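Local structure of transcriptional regulator, MarR family, putative (3BJA) at residues Y15-L18 / Q19-L22; V34-G37 / V38-L42; S62-T65 / T66-R70; V91-K95 / K96-T100. The protein probably binds DNA as a dimeric transcription factor of the MarR family, through a winged helix-turn-helix domain in each subunit. One frame throughout, in Å; residues are numbered along the deposited sequence. Where two conformers were deposited one is given.

All four contacts are local, each within one helix or across a strand-to-helix turn, and follow in series along the chain. Contact 1 lies on helix 2-25. Contact 2, on helix 33-44, is central: its centre is about 12 Å from that of contact 3, on helix 64-73, and about 10 Å from that of contact 4, where strand 89-93 leads into helix 95-116. It touches both, V34 and V38 packing on M67 and L42 on L93. The centres of contacts 1 and 4 are about 25 Å apart. Contact 1 belongs to the dimer interface and contacts 2 to 4 to the winged helix-turn-helix, although contact 3 also touches the second subunit.

Contact 1. Residues Y15-L18 / Q19-L22; sequences YHLL and QKNL
Y15 and Q19, one helical turn apart on helix 2-25, set the main side-chain contact here. The aliphatic part of Q19 does the touching: its CG lies over one face of the Y15 ring near the rim, 4.1 Å from Y15 CE2. The amide lies beyond the ring, its plane 15° from that of the ring. The tyrosine reaches this place because its CG stands opposite the backbone N (chi1 178°). With its CG beside its own backbone N (chi1 -58°), Q19 lays that carbon 3.6 Å from Y15 O; the bend at chi2 then turns the amide. On another side of the helix, L17 and K20 run side by side and point the same way, with L17 CD2 4.1 Å from K20 NZ, the methyl flanking the end of an extended lysine. N21 sits with its amide carbon against L17 O, CG to O 3.2 Å. Beneath these, four successive i to i+4 backbone bonds carry the helix.

Y15, H16 and Q19 turn their polar ends to the second subunit. Y15 OH bonds to H16 NE2 of that subunit, H16 NE2 returns the bond to its Y15 OH, and the two Y15 rings stack; Q19 NE2 binds Y8 OH of the second subunit. N21 ND2 bonds both N115 OD1 of its own chain and L138 O of the second subunit. Within the helix these side chains meet by van der Waals contact, mostly through carbon, while their hydrogen bonds go to residues beyond it, consistent with a helix that helps to fix the MarR dimer.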
ATOM      1  N   TYR A  15       3.344  -7.092  -4.542  1.00 79.18           N
ATOM      2  CA  TYR A  15       2.914  -5.695  -4.598  1.00 79.92           C
ATOM      3  C   TYR A  15       3.976  -4.772  -4.010  1.00 77.38           C
ATOM      4  O   TYR A  15       4.291  -3.757  -4.616  1.00 78.55           O
ATOM      5  CB  TYR A  15       1.587  -5.525  -3.889  1.00 82.33           C
ATOM      6  CG  TYR A  15       1.038  -4.112  -3.818  1.00 88.71           C
ATOM      7  CD1 TYR A  15       0.200  -3.600  -4.824  1.00 92.56           C
ATOM      8  CD2 TYR A  15       1.315  -3.298  -2.716  1.00 87.73           C
ATOM      9  CE1 TYR A  15      -0.337  -2.290  -4.729  1.00 91.97           C
ATOM     10  CE2 TYR A  15       0.814  -2.001  -2.623  1.00 88.13           C
ATOM     11  CZ  TYR A  15      -0.027  -1.508  -3.610  1.00 93.18           C
ATOM     12  OH  TYR A  15      -0.530  -0.238  -3.452  1.00 97.43           O
ATOM     13  N   HIS A  16       4.536  -5.136  -2.862  1.00 76.37           N
ATOM     14  CA  HIS A  16       5.578  -4.330  -2.224  1.00 76.10           C
ATOM     15  C   HIS A  16       6.874  -4.258  -3.057  1.00 76.83           C
ATOM     16  O   HIS A  16       7.462  -3.183  -3.170  1.00 78.37           O
ATOM     17  CB  HIS A  16       5.842  -4.759  -0.786  1.00 76.91           C
ATOM     18  CG  HIS A  16       4.686  -4.515   0.139  1.00 81.63           C
ATOM     19  ND1 HIS A  16       4.430  -5.307   1.239  1.00 88.52           N
ATOM     20  CD2 HIS A  16       3.699  -3.587   0.106  1.00 89.36           C
ATOM     21  CE1 HIS A  16       3.350  -4.861   1.856  1.00 88.18           C
ATOM     22  NE2 HIS A  16       2.881  -3.825   1.181  1.00 87.10           N
ATOM     23  N   LEU A  17       7.289  -5.368  -3.667  1.00 76.03           N
ATOM     24  CA  LEU A  17       8.448  -5.365  -4.585  1.00 74.01           C
ATOM     25  C   LEU A  17       8.207  -4.451  -5.801  1.00 72.51           C
ATOM     26  O   LEU A  17       9.127  -3.781  -6.265  1.00 72.25           O
ATOM     27  CB  LEU A  17       8.808  -6.779  -5.052  1.00 72.63           C
ATOM     28  CG  LEU A  17       9.407  -7.711  -3.992  1.00 72.34           C
ATOM     29  CD1 LEU A  17       9.355  -9.171  -4.464  1.00 75.71           C
ATOM     30  CD2 LEU A  17      10.831  -7.306  -3.649  1.00 61.91           C
ATOM     31  N   LEU A  18       6.978  -4.430  -6.303  1.00 73.25           N
ATOM     32  CA  LEU A  18       6.593  -3.541  -7.405  1.00 74.16           C
ATOM     33  C   LEU A  18       6.668  -2.051  -7.003  1.00 74.72           C
ATOM     34  O   LEU A  18       7.086  -1.257  -7.843  1.00 78.71           O
ATOM     35  CB  LEU A  18       5.205  -3.889  -7.988  1.00 72.99           C
ATOM     36  CG  LEU A  18       5.020  -5.179  -8.798  1.00 72.23           C
ATOM     37  CD1 LEU A  18       3.527  -5.542  -8.990  1.00 71.84           C
ATOM     38  CD2 LEU A  18       5.715  -5.071 -10.123  1.00 59.70           C
ATOM     39  N   GLN A  19       6.253  -1.661  -5.785  1.00 74.25           N
ATOM     40  CA  GLN A  19       6.368  -0.252  -5.408  0.50 75.17           C
ATOM     41  C   GLN A  19       7.861   0.098  -5.228  1.00 76.25           C
ATOM     42  O   GLN A  19       8.313   1.120  -5.785  1.00 75.51           O
ATOM     43  CB  GLN A  19       5.472   0.120  -4.223  0.50 75.40           C
ATOM     44  CG  GLN A  19       3.963  -0.173  -4.462  0.50 78.61           C
ATOM     45  CD  GLN A  19       3.352   0.525  -5.697  0.50 80.37           C
ATOM     46  OE1 GLN A  19       3.117   1.746  -5.704  0.50 75.73           O
ATOM     47  NE2 GLN A  19       3.067  -0.265  -6.728  0.50 75.03           N
ATOM     48  N   LYS A  20       8.617  -0.750  -4.522  1.00 75.37           N
ATOM     49  CA  LYS A  20      10.066  -0.583  -4.353  1.00 76.54           C
ATOM     50  C   LYS A  20      10.776  -0.335  -5.695  1.00 74.76           C
ATOM     51  O   LYS A  20      11.510   0.633  -5.833  1.00 77.05           O
ATOM     52  CB  LYS A  20      10.641  -1.833  -3.685  1.00 78.14           C
ATOM     53  CG  LYS A  20      12.180  -1.924  -3.511  1.00 80.13           C
ATOM     54  CD  LYS A  20      12.531  -3.262  -2.829  1.00 83.59           C
ATOM     55  CE  LYS A  20      14.000  -3.671  -2.963  1.00 93.37           C
ATOM     56  NZ  LYS A  20      14.191  -5.139  -2.634  1.00 93.64           N
ATOM     57  N   ASN A  21      10.515  -1.204  -6.667  1.00 72.49           N
ATOM     58  CA  ASN A  21      11.120  -1.119  -8.001  1.00 70.52           C
ATOM     59  C   ASN A  21      10.661   0.080  -8.845  1.00 70.52           C
ATOM     60  O   ASN A  21      11.444   0.559  -9.677  1.00 71.20           O
ATOM     61  CB  ASN A  21      10.894  -2.421  -8.788  1.00 69.96           C
ATOM     62  CG  ASN A  21      11.674  -3.616  -8.229  1.00 69.06           C
ATOM     63  OD1 ASN A  21      12.416  -3.513  -7.257  1.00 59.28           O
ATOM     64  ND2 ASN A  21      11.500  -4.771  -8.869  1.00 66.40           N
ATOM     65  N   LEU A  22       9.404   0.516  -8.669  1.00 68.07           N
ATOM     66  CA  LEU A  22       8.868   1.724  -9.334  1.00 67.34           C
ATOM     67  C   LEU A  22       9.542   2.990  -8.791  1.00 67.91           C
ATOM     68  O   LEU A  22       9.897   3.881  -9.585  1.00 69.81           O
ATOM     69  CB  LEU A  22       7.354   1.850  -9.156  1.00 66.75           C
ATOM     70  CG  LEU A  22       6.617   3.061  -9.746  1.00 67.71           C
ATOM     71  CD1 LEU A  22       6.840   3.217 -11.243  1.00 65.17           C
ATOM     72  CD2 LEU A  22       5.145   2.938  -9.449  1.00 68.35           C
TER

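Contact 2. Residues V34-G37 / V38-L42; sequences VQFG and VIQVL
F36 and Q40 meet on helix 33-44, within the winged helix-turn-helix domain of the MarR fold. Four backbone hydrogen bonds of i to i+4 type join the two halves of the segment; V41 N to G37 O is the shortest, at 2.8 Å. Side chains add two more to residues beyond it: Q35 OE1 is tied to S32 OG near the start of the helix, and Q40 NE2 to D105 OD1 of helix 95-116.

Apolar packing takes most of the other side chains. V34 and V38 face helix 64-73, where M67 and M71 receive them, while I39 and L42 lie on L93 of strand 89-93, so this helix is wedged between its neighbours.

The F36 and Q40 side chains meet through a CH-pi contact: Q40 CG stands 4.0 Å from the centroid of the F36 ring, over its face. F36 has CG anti to its backbone N (chi1 177°), which brings the ring beside the next turn, and the Q40 amide is inclined 52° to it. The ring also meets that of Y108 on helix 95-116. Q40 NE2 hangs over the same face as Q40 CG, just beyond the CE1-CZ edge, a tight 3.1 Å from F36 CE1 and 3.2 Å from F36 CZ.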
ATOM      1  N   VAL A  34       3.617   7.727  -4.511  1.00 76.25           N
ATOM      2  CA  VAL A  34       2.475   8.550  -4.045  1.00 76.18           C
ATOM      3  C   VAL A  34       2.308   9.845  -4.888  1.00 74.16           C
ATOM      4  O   VAL A  34       1.203  10.119  -5.364  1.00 73.59           O
ATOM      5  CB  VAL A  34       2.444   8.754  -2.486  1.00 76.60           C
ATOM      6  CG1 VAL A  34       3.702   9.399  -1.969  1.00 82.88           C
ATOM      7  CG2 VAL A  34       1.215   9.566  -2.059  1.00 75.72           C
ATOM      8  N   GLN A  35       3.397  10.560  -5.164  1.00 73.44           N
ATOM      9  CA  GLN A  35       3.323  11.797  -5.993  1.00 73.43           C
ATOM     10  C   GLN A  35       3.017  11.458  -7.458  1.00 70.18           C
ATOM     11  O   GLN A  35       2.220  12.135  -8.111  1.00 68.18           O
ATOM     12  CB  GLN A  35       4.580  12.666  -5.894  1.00 72.23           C
ATOM     13  CG  GLN A  35       4.818  13.281  -4.521  1.00 73.85           C
ATOM     14  CD  GLN A  35       5.367  12.310  -3.498  1.00 73.63           C
ATOM     15  OE1 GLN A  35       6.123  11.410  -3.837  1.00 73.88           O
ATOM     16  NE2 GLN A  35       4.991  12.494  -2.234  1.00 79.14           N
ATOM     17  N   PHE A  36       3.662  10.408  -7.951  1.00 68.73           N
ATOM     18  CA  PHE A  36       3.407   9.879  -9.291  1.00 70.19           C
ATOM     19  C   PHE A  36       1.913   9.568  -9.471  1.00 69.93           C
ATOM     20  O   PHE A  36       1.312  10.030 -10.433  1.00 68.26           O
ATOM     21  CB  PHE A  36       4.284   8.641  -9.533  1.00 72.87           C
ATOM     22  CG  PHE A  36       4.062   7.976 -10.853  1.00 73.05           C
ATOM     23  CD1 PHE A  36       4.568   8.543 -12.020  1.00 79.83           C
ATOM     24  CD2 PHE A  36       3.371   6.761 -10.930  1.00 82.17           C
ATOM     25  CE1 PHE A  36       4.374   7.926 -13.263  1.00 78.78           C
ATOM     26  CE2 PHE A  36       3.171   6.124 -12.182  1.00 84.20           C
ATOM     27  CZ  PHE A  36       3.681   6.707 -13.335  1.00 75.37           C
ATOM     28  N   GLY A  37       1.327   8.846  -8.503  1.00 68.96           N
ATOM     29  CA  GLY A  37      -0.099   8.523  -8.497  1.00 69.38           C
ATOM     30  C   GLY A  37      -1.013   9.726  -8.668  1.00 70.68           C
ATOM     31  O   GLY A  37      -1.905   9.709  -9.535  1.00 73.36           O
ATOM     32  N   VAL A  38      -0.752  10.772  -7.872  1.00 70.12           N
ATOM     33  CA  VAL A  38      -1.491  12.055  -7.928  1.00 69.29           C
ATOM     34  C   VAL A  38      -1.403  12.686  -9.298  1.00 70.10           C
ATOM     35  O   VAL A  38      -2.409  13.166  -9.820  1.00 72.68           O
ATOM     36  CB  VAL A  38      -0.963  13.101  -6.874  1.00 70.39           C
ATOM     37  CG1 VAL A  38      -1.529  14.530  -7.125  1.00 66.67           C
ATOM     38  CG2 VAL A  38      -1.258  12.639  -5.477  1.00 59.67           C
ATOM     39  N   ILE A  39      -0.196  12.705  -9.865  1.00 71.56           N
ATOM     40  CA  ILE A  39       0.039  13.252 -11.230  1.00 71.87           C
ATOM     41  C   ILE A  39      -0.775  12.479 -12.296  1.00 69.87           C
ATOM     42  O   ILE A  39      -1.396  13.094 -13.158  1.00 68.80           O
ATOM     43  CB  ILE A  39       1.572  13.306 -11.567  1.00 72.40           C
ATOM     44  CG1 ILE A  39       2.236  14.416 -10.737  1.00 71.93           C
ATOM     45  CG2 ILE A  39       1.819  13.527 -13.053  1.00 70.95           C
ATOM     46  CD1 ILE A  39       3.747  14.413 -10.798  1.00 70.55           C
ATOM     47  N   GLN A  40      -0.776  11.152 -12.199  1.00 70.61           N
ATOM     48  CA  GLN A  40      -1.562  10.286 -13.099  1.00 72.91           C
ATOM     49  C   GLN A  40      -3.058  10.595 -12.927  1.00 72.97           C
ATOM     50  O   GLN A  40      -3.737  10.889 -13.916  1.00 74.58           O
ATOM     51  CB  GLN A  40      -1.271   8.779 -12.870  1.00 73.33           C
ATOM     52  CG  GLN A  40       0.180   8.343 -13.183  1.00 81.35           C
ATOM     53  CD  GLN A  40       0.604   8.605 -14.639  1.00 97.36           C
ATOM     54  OE1 GLN A  40      -0.221   8.580 -15.555  1.00112.93           O
ATOM     55  NE2 GLN A  40       1.897   8.844 -14.854  1.00100.94           N
ATOM     56  N   VAL A  41      -3.545  10.585 -11.677  1.00 73.37           N
ATOM     57  CA  VAL A  41      -4.959  10.908 -11.393  1.00 72.75           C
ATOM     58  C   VAL A  41      -5.349  12.291 -11.942  1.00 72.87           C
ATOM     59  O   VAL A  41      -6.340  12.398 -12.669  1.00 74.77           O
ATOM     60  CB  VAL A  41      -5.293  10.839  -9.888  1.00 73.62           C
ATOM     61  CG1 VAL A  41      -6.666  11.509  -9.581  1.00 72.06           C
ATOM     62  CG2 VAL A  41      -5.231   9.386  -9.391  1.00 73.56           C
ATOM     63  N   LEU A  42      -4.549  13.318 -11.628  1.00 72.62           N
ATOM     64  CA  LEU A  42      -4.828  14.704 -12.075  1.00 72.27           C
ATOM     65  C   LEU A  42      -4.660  14.982 -13.571  1.00 72.64           C
ATOM     66  O   LEU A  42      -5.129  16.022 -14.044  1.00 73.35           O
ATOM     67  CB  LEU A  42      -4.003  15.729 -11.273  1.00 72.17           C
ATOM     68  CG  LEU A  42      -4.317  15.956  -9.790  1.00 73.75           C
ATOM     69  CD1 LEU A  42      -3.303  16.945  -9.241  1.00 72.47           C
ATOM     70  CD2 LEU A  42      -5.743  16.462  -9.542  1.00 72.90           C
TER

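Contact 3. Residues S62-T65 / T66-R70; sequences SNMT and TMIQR
The backbone turns from loop into helix at N63, the N-cap residue of helix 64-73, and the first i to i+4 bonds follow at once: M67 N to N63 O and I68 N to M64 O, each 2.8 Å, then Q69 N to T65 O, the longest at 3.2 Å.

Among the side chains, the selenomethionine M64 does most of the touching. Its chain bends at chi2 and chi3, bringing SE to 3.5 Å from M67 CE and its own methyl CE to 3.4 Å from I68 CD1. Both pairs meet at a slant, so the end of M64 packs against the terminal methyls one turn on. M67, also selenomethionine, has CG opposite its backbone N (chi1 -167°) and folds at its later torsions. N63 stands at right angles to M67, its ND2 4.1 Å from M67 CB; its side chain makes no capping bond, although its carbonyl is gripped by M67 N. T65 and T66 line the exposed side.

The apolar face has neighbours on two sides. M64 lies on M50, L53 and I54 of helix 50-56, and M67 on V34, Q35 and V38 of helix 33-44. S62 and N63 pack on N63 and S62 of the second subunit. Helix 64-73 thus sits on helices 33-44 and 50-56 through M64 and M67 and bears T65, T66, Q69 and R70 on its exposed side. By its place in the fold it is probably the recognition helix of the winged helix-turn-helix, which in MarR relatives enters the DNA major groove.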
ATOM      1  N   SER A  62      -1.718   8.852   4.804  1.00113.14           N
ATOM      2  CA  SER A  62      -2.123   9.449   6.089  1.00110.39           C
ATOM      3  C   SER A  62      -1.707  10.929   6.249  1.00109.17           C
ATOM      4  O   SER A  62      -1.591  11.409   7.383  1.00110.50           O
ATOM      5  CB  SER A  62      -1.555   8.616   7.252  1.00110.84           C
ATOM      6  N   ASN A  63      -1.507  11.646   5.137  1.00107.24           N
ATOM      7  CA  ASN A  63      -1.098  13.067   5.140  1.00105.70           C
ATOM      8  C   ASN A  63      -1.326  13.814   3.791  1.00103.35           C
ATOM      9  O   ASN A  63      -0.485  14.621   3.377  1.00103.91           O
ATOM     10  CB  ASN A  63       0.371  13.222   5.649  1.00106.98           C
ATOM     11  CG  ASN A  63       1.444  12.534   4.746  1.00110.10           C
ATOM     12  OD1 ASN A  63       2.637  12.768   4.951  1.00112.82           O
ATOM     13  ND2 ASN A  63       1.033  11.705   3.775  1.00114.38           N
HETATM   14  N   MSE A  64      -2.471  13.551   3.142  1.00 99.57           N
HETATM   15  CA  MSE A  64      -2.839  14.154   1.831  1.00 97.42           C
HETATM   16  C   MSE A  64      -2.669  15.655   1.712  1.00 92.45           C
HETATM   17  O   MSE A  64      -2.045  16.132   0.760  1.00 93.28           O
HETATM   18  CB  MSE A  64      -4.288  13.818   1.420  1.00 96.08           C
HETATM   19  CG  MSE A  64      -4.415  12.576   0.581  1.00 98.46           C
HETATM   20 SE   MSE A  64      -3.755  12.807  -1.231  0.75 99.45          SE
HETATM   21  CE  MSE A  64      -4.968  14.177  -1.884  1.00106.72           C
ATOM     22  N   THR A  65      -3.240  16.382   2.667  1.00 87.13           N
ATOM     23  CA  THR A  65      -3.181  17.844   2.675  1.00 84.08           C
ATOM     24  C   THR A  65      -1.739  18.369   2.783  1.00 82.08           C
ATOM     25  O   THR A  65      -1.380  19.351   2.111  1.00 80.60           O
ATOM     26  CB  THR A  65      -4.090  18.429   3.782  1.00 83.44           C
ATOM     27  OG1 THR A  65      -5.423  17.945   3.582  1.00 80.20           O
ATOM     28  CG2 THR A  65      -4.100  19.958   3.747  1.00 80.54           C
ATOM     29  N   THR A  66      -0.928  17.704   3.609  1.00 79.96           N
ATOM     30  CA  THR A  66       0.487  18.058   3.782  1.00 79.33           C
ATOM     31  C   THR A  66       1.260  17.707   2.510  1.00 76.96           C
ATOM     32  O   THR A  66       2.049  18.508   1.996  1.00 77.02           O
ATOM     33  CB  THR A  66       1.136  17.304   4.979  1.00 80.25           C
ATOM     34  OG1 THR A  66       0.260  17.338   6.118  1.00 83.51           O
ATOM     35  CG2 THR A  66       2.494  17.932   5.347  1.00 79.95           C
HETATM   36  N   MSE A  67       0.998  16.502   2.017  1.00 74.57           N
HETATM   37  CA  MSE A  67       1.629  15.951   0.814  1.00 72.71           C
HETATM   38  C   MSE A  67       1.323  16.777  -0.463  1.00 70.97           C
HETATM   39  O   MSE A  67       2.200  16.929  -1.315  1.00 70.06           O
HETATM   40  CB  MSE A  67       1.252  14.450   0.707  1.00 73.31           C
HETATM   41  CG  MSE A  67       2.042  13.637  -0.271  1.00 71.96           C
HETATM   42 SE   MSE A  67       1.240  13.732  -1.989  0.75 71.65          SE
HETATM   43  CE  MSE A  67      -0.266  12.541  -1.720  1.00 87.96           C
ATOM     44  N   ILE A  68       0.098  17.301  -0.582  1.00 69.23           N
ATOM     45  CA  ILE A  68      -0.294  18.195  -1.704  1.00 69.84           C
ATOM     46  C   ILE A  68       0.374  19.563  -1.584  1.00 69.07           C
ATOM     47  O   ILE A  68       0.780  20.131  -2.586  1.00 69.30           O
ATOM     48  CB  ILE A  68      -1.860  18.311  -1.883  1.00 71.06           C
ATOM     49  CG1 ILE A  68      -2.372  17.216  -2.845  1.00 73.30           C
ATOM     50  CG2 ILE A  68      -2.284  19.635  -2.501  1.00 65.59           C
ATOM     51  CD1 ILE A  68      -2.086  15.812  -2.393  1.00 81.51           C
ATOM     52  N   GLN A  69       0.457  20.102  -0.369  1.00 69.70           N
ATOM     53  CA  GLN A  69       1.184  21.369  -0.116  1.00 69.27           C
ATOM     54  C   GLN A  69       2.654  21.320  -0.546  1.00 67.69           C
ATOM     55  O   GLN A  69       3.181  22.299  -1.078  1.00 66.00           O
ATOM     56  CB  GLN A  69       1.076  21.801   1.362  1.00 69.75           C
ATOM     57  CG  GLN A  69       0.060  22.906   1.574  1.00 75.76           C
ATOM     58  CD  GLN A  69       0.559  24.270   1.062  1.00 79.09           C
ATOM     59  OE1 GLN A  69       1.689  24.677   1.335  1.00 80.40           O
ATOM     60  NE2 GLN A  69      -0.298  24.979   0.333  1.00 82.96           N
ATOM     61  N   ARG A  70       3.284  20.173  -0.306  1.00 68.30           N
ATOM     62  CA  ARG A  70       4.659  19.896  -0.717  1.00 67.86           C
ATOM     63  C   ARG A  70       4.739  19.940  -2.246  1.00 66.63           C
ATOM     64  O   ARG A  70       5.627  20.583  -2.804  1.00 68.24           O
ATOM     65  CB  ARG A  70       5.086  18.519  -0.173  1.00 69.55           C
ATOM     66  CG  ARG A  70       6.533  18.086  -0.368  1.00 73.26           C
ATOM     67  CD  ARG A  70       7.471  19.119   0.159  1.00 90.40           C
ATOM     68  NE  ARG A  70       8.768  18.585   0.594  1.00 97.63           N
ATOM     69  CZ  ARG A  70       9.197  18.461   1.866  1.00102.79           C
ATOM     70  NH1 ARG A  70       8.465  18.849   2.931  1.00101.81           N
ATOM     71  NH2 ARG A  70      10.417  17.953   2.085  1.00104.61           N
TER

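Contact 4. Residues V91-K95 / K96-T100; sequences VYLTK and KGEET
T94 OG1 accepts a hydrogen bond from G97 N at 3.2 Å, nearly straight at 165°, and caps the start of helix 95-116. Its hydroxyl oxygen sits between backbone N and carbonyl carbon (chi1 63°), which turns it toward the amide three residues on. The main chain adds E98 N to T94 O and E99 N to K95 O, both 2.9 Å. Next to the cap, L93 reaches toward the helix: its CD1 lies 3.7 Å from E98 OE2, where the glutamate chain, bent at chi2, comes across it. K95 and E99 also cross at a slant, the extended lysine putting CE 3.7 Å from E99 OE2; their charged ends stay further apart, NZ to OE2 4.8 Å, so any attraction is probably weak.

This is a strand-to-helix junction closed by a threonine N-cap, at the point where the wing of the winged helix-turn-helix passes into the long helix 95-116. Strand 89-93 is the middle strand of the small antiparallel sheet.

Around the cap, T94 OG1 also bonds to G75 O, and the T94 backbone pairs with Y76. K96 NZ is held by D74 O, and the lysine makes a cation-pi contact with the Y76 ring. L93 packs on I39, L42 and A43 of helix 33-44. In the first turn of the helix, K96 O is gripped from opposite faces of its carbonyl plane by T100 N and by T100 OG1, one turn further along, the latter at 2.8 Å.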
ATOM      1  N   VAL A  91      -8.109  21.185  -7.076  1.00 67.61           N
ATOM      2  CA  VAL A  91      -6.688  20.884  -7.349  1.00 67.34           C
ATOM      3  C   VAL A  91      -6.478  20.525  -8.831  1.00 67.48           C
ATOM      4  O   VAL A  91      -7.334  19.900  -9.460  1.00 66.33           O
ATOM      5  CB  VAL A  91      -6.182  19.692  -6.494  1.00 67.24           C
ATOM      6  CG1 VAL A  91      -4.658  19.605  -6.541  1.00 64.07           C
ATOM      7  CG2 VAL A  91      -6.636  19.821  -5.050  1.00 69.67           C
ATOM      8  N   TYR A  92      -5.328  20.905  -9.379  1.00 68.61           N
ATOM      9  CA  TYR A  92      -5.004  20.633 -10.786  1.00 68.44           C
ATOM     10  C   TYR A  92      -3.510  20.718 -11.066  1.00 69.18           C
ATOM     11  O   TYR A  92      -2.762  21.323 -10.289  1.00 68.63           O
ATOM     12  CB  TYR A  92      -5.798  21.568 -11.729  1.00 66.38           C
ATOM     13  CG  TYR A  92      -5.587  23.055 -11.534  1.00 65.84           C
ATOM     14  CD1 TYR A  92      -6.213  23.740 -10.480  1.00 67.24           C
ATOM     15  CD2 TYR A  92      -4.806  23.803 -12.432  1.00 62.48           C
ATOM     16  CE1 TYR A  92      -6.033  25.133 -10.291  1.00 63.03           C
ATOM     17  CE2 TYR A  92      -4.626  25.202 -12.263  1.00 61.56           C
ATOM     18  CZ  TYR A  92      -5.243  25.857 -11.188  1.00 66.08           C
ATOM     19  OH  TYR A  92      -5.082  27.220 -11.004  1.00 66.49           O
ATOM     20  N   LEU A  93      -3.090  20.084 -12.166  1.00 69.67           N
ATOM     21  CA  LEU A  93      -1.690  20.125 -12.605  1.00 67.96           C
ATOM     22  C   LEU A  93      -1.323  21.486 -13.174  1.00 67.08           C
ATOM     23  O   LEU A  93      -2.133  22.120 -13.845  1.00 65.77           O
ATOM     24  CB  LEU A  93      -1.389  19.070 -13.684  1.00 68.01           C
ATOM     25  CG  LEU A  93      -1.304  17.603 -13.268  1.00 67.96           C
ATOM     26  CD1 LEU A  93      -1.013  16.754 -14.495  1.00 67.13           C
ATOM     27  CD2 LEU A  93      -0.234  17.379 -12.207  1.00 60.12           C
ATOM     28  N   THR A  94      -0.092  21.911 -12.893  1.00 67.35           N
ATOM     29  CA  THR A  94       0.488  23.122 -13.459  1.00 68.07           C
ATOM     30  C   THR A  94       1.168  22.681 -14.765  1.00 69.39           C
ATOM     31  O   THR A  94       1.212  21.469 -15.075  1.00 67.73           O
ATOM     32  CB  THR A  94       1.563  23.732 -12.536  1.00 67.92           C
ATOM     33  OG1 THR A  94       2.654  22.808 -12.393  1.00 68.78           O
ATOM     34  CG2 THR A  94       0.981  24.072 -11.157  1.00 68.92           C
ATOM     35  N   LYS A  95       1.714  23.655 -15.508  1.00 69.76           N
ATOM     36  CA  LYS A  95       2.443  23.370 -16.755  1.00 69.49           C
ATOM     37  C   LYS A  95       3.636  22.431 -16.472  1.00 69.44           C
ATOM     38  O   LYS A  95       3.816  21.431 -17.186  1.00 68.06           O
ATOM     39  CB  LYS A  95       2.884  24.663 -17.444  1.00 68.97           C
ATOM     40  CG  LYS A  95       3.403  24.465 -18.870  1.00 70.68           C
ATOM     41  CD  LYS A  95       3.543  25.818 -19.592  1.00 70.75           C
ATOM     42  CE  LYS A  95       4.178  25.682 -20.968  1.00 71.72           C
ATOM     43  NZ  LYS A  95       4.406  27.024 -21.612  1.00 71.91           N
ATOM     44  N   LYS A  96       4.391  22.733 -15.404  1.00 69.32           N
ATOM     45  CA  LYS A  96       5.523  21.904 -14.932  1.00 69.12           C
ATOM     46  C   LYS A  96       5.100  20.460 -14.614  1.00 70.49           C
ATOM     47  O   LYS A  96       5.802  19.517 -14.963  1.00 71.40           O
ATOM     48  CB  LYS A  96       6.167  22.531 -13.678  1.00 68.79           C
ATOM     49  CG  LYS A  96       7.359  21.741 -13.096  1.00 68.80           C
ATOM     50  CD  LYS A  96       7.881  22.283 -11.782  1.00 66.79           C
ATOM     51  CE  LYS A  96       9.006  21.387 -11.282  1.00 64.46           C
ATOM     52  NZ  LYS A  96       9.627  21.817 -10.012  1.00 63.53           N
ATOM     53  N   GLY A  97       3.986  20.301 -13.906  1.00 71.33           N
ATOM     54  CA  GLY A  97       3.465  18.963 -13.574  1.00 72.94           C
ATOM     55  C   GLY A  97       2.983  18.187 -14.796  1.00 73.11           C
ATOM     56  O   GLY A  97       3.068  16.951 -14.839  1.00 71.47           O
ATOM     57  N   GLU A  98       2.464  18.930 -15.775  1.00 72.98           N
ATOM     58  CA  GLU A  98       2.002  18.366 -17.037  1.00 73.61           C
ATOM     59  C   GLU A  98       3.231  17.807 -17.800  1.00 72.26           C
ATOM     60  O   GLU A  98       3.192  16.708 -18.359  1.00 71.35           O
ATOM     61  CB  GLU A  98       1.309  19.448 -17.881  1.00 75.03           C
ATOM     62  CG  GLU A  98       0.214  18.924 -18.806  1.00 83.78           C
ATOM     63  CD  GLU A  98      -1.183  19.243 -18.298  1.00 92.64           C
ATOM     64  OE1 GLU A  98      -1.586  20.426 -18.491  1.00 92.60           O
ATOM     65  OE2 GLU A  98      -1.863  18.329 -17.754  1.00 93.82           O
ATOM     66  N   GLU A  99       4.303  18.607 -17.803  1.00 72.08           N
ATOM     67  CA  GLU A  99       5.600  18.274 -18.401  1.00 71.81           C
ATOM     68  C   GLU A  99       6.285  17.132 -17.634  1.00 69.96           C
ATOM     69  O   GLU A  99       6.873  16.247 -18.251  1.00 70.83           O
ATOM     70  CB  GLU A  99       6.506  19.537 -18.496  1.00 70.97           C
ATOM     71  CG  GLU A  99       6.009  20.596 -19.542  1.00 71.12           C
ATOM     72  CD  GLU A  99       6.674  22.017 -19.432  1.00 76.68           C
ATOM     73  OE1 GLU A  99       7.388  22.310 -18.430  1.00 82.04           O
ATOM     74  OE2 GLU A  99       6.471  22.857 -20.362  1.00 78.84           O
ATOM     75  N   THR A 100       6.204  17.155 -16.302  1.00 69.50           N
ATOM     76  CA  THR A 100       6.762  16.080 -15.445  1.00 69.99           C
ATOM     77  C   THR A 100       6.132  14.713 -15.767  1.00 68.98           C
ATOM     78  O   THR A 100       6.849  13.711 -15.793  1.00 66.75           O
ATOM     79  CB  THR A 100       6.618  16.398 -13.926  1.00 69.08           C
ATOM     80  OG1 THR A 100       7.327  17.603 -13.634  1.00 65.11           O
ATOM     81  CG2 THR A 100       7.179  15.274 -13.047  1.00 68.38           C
TER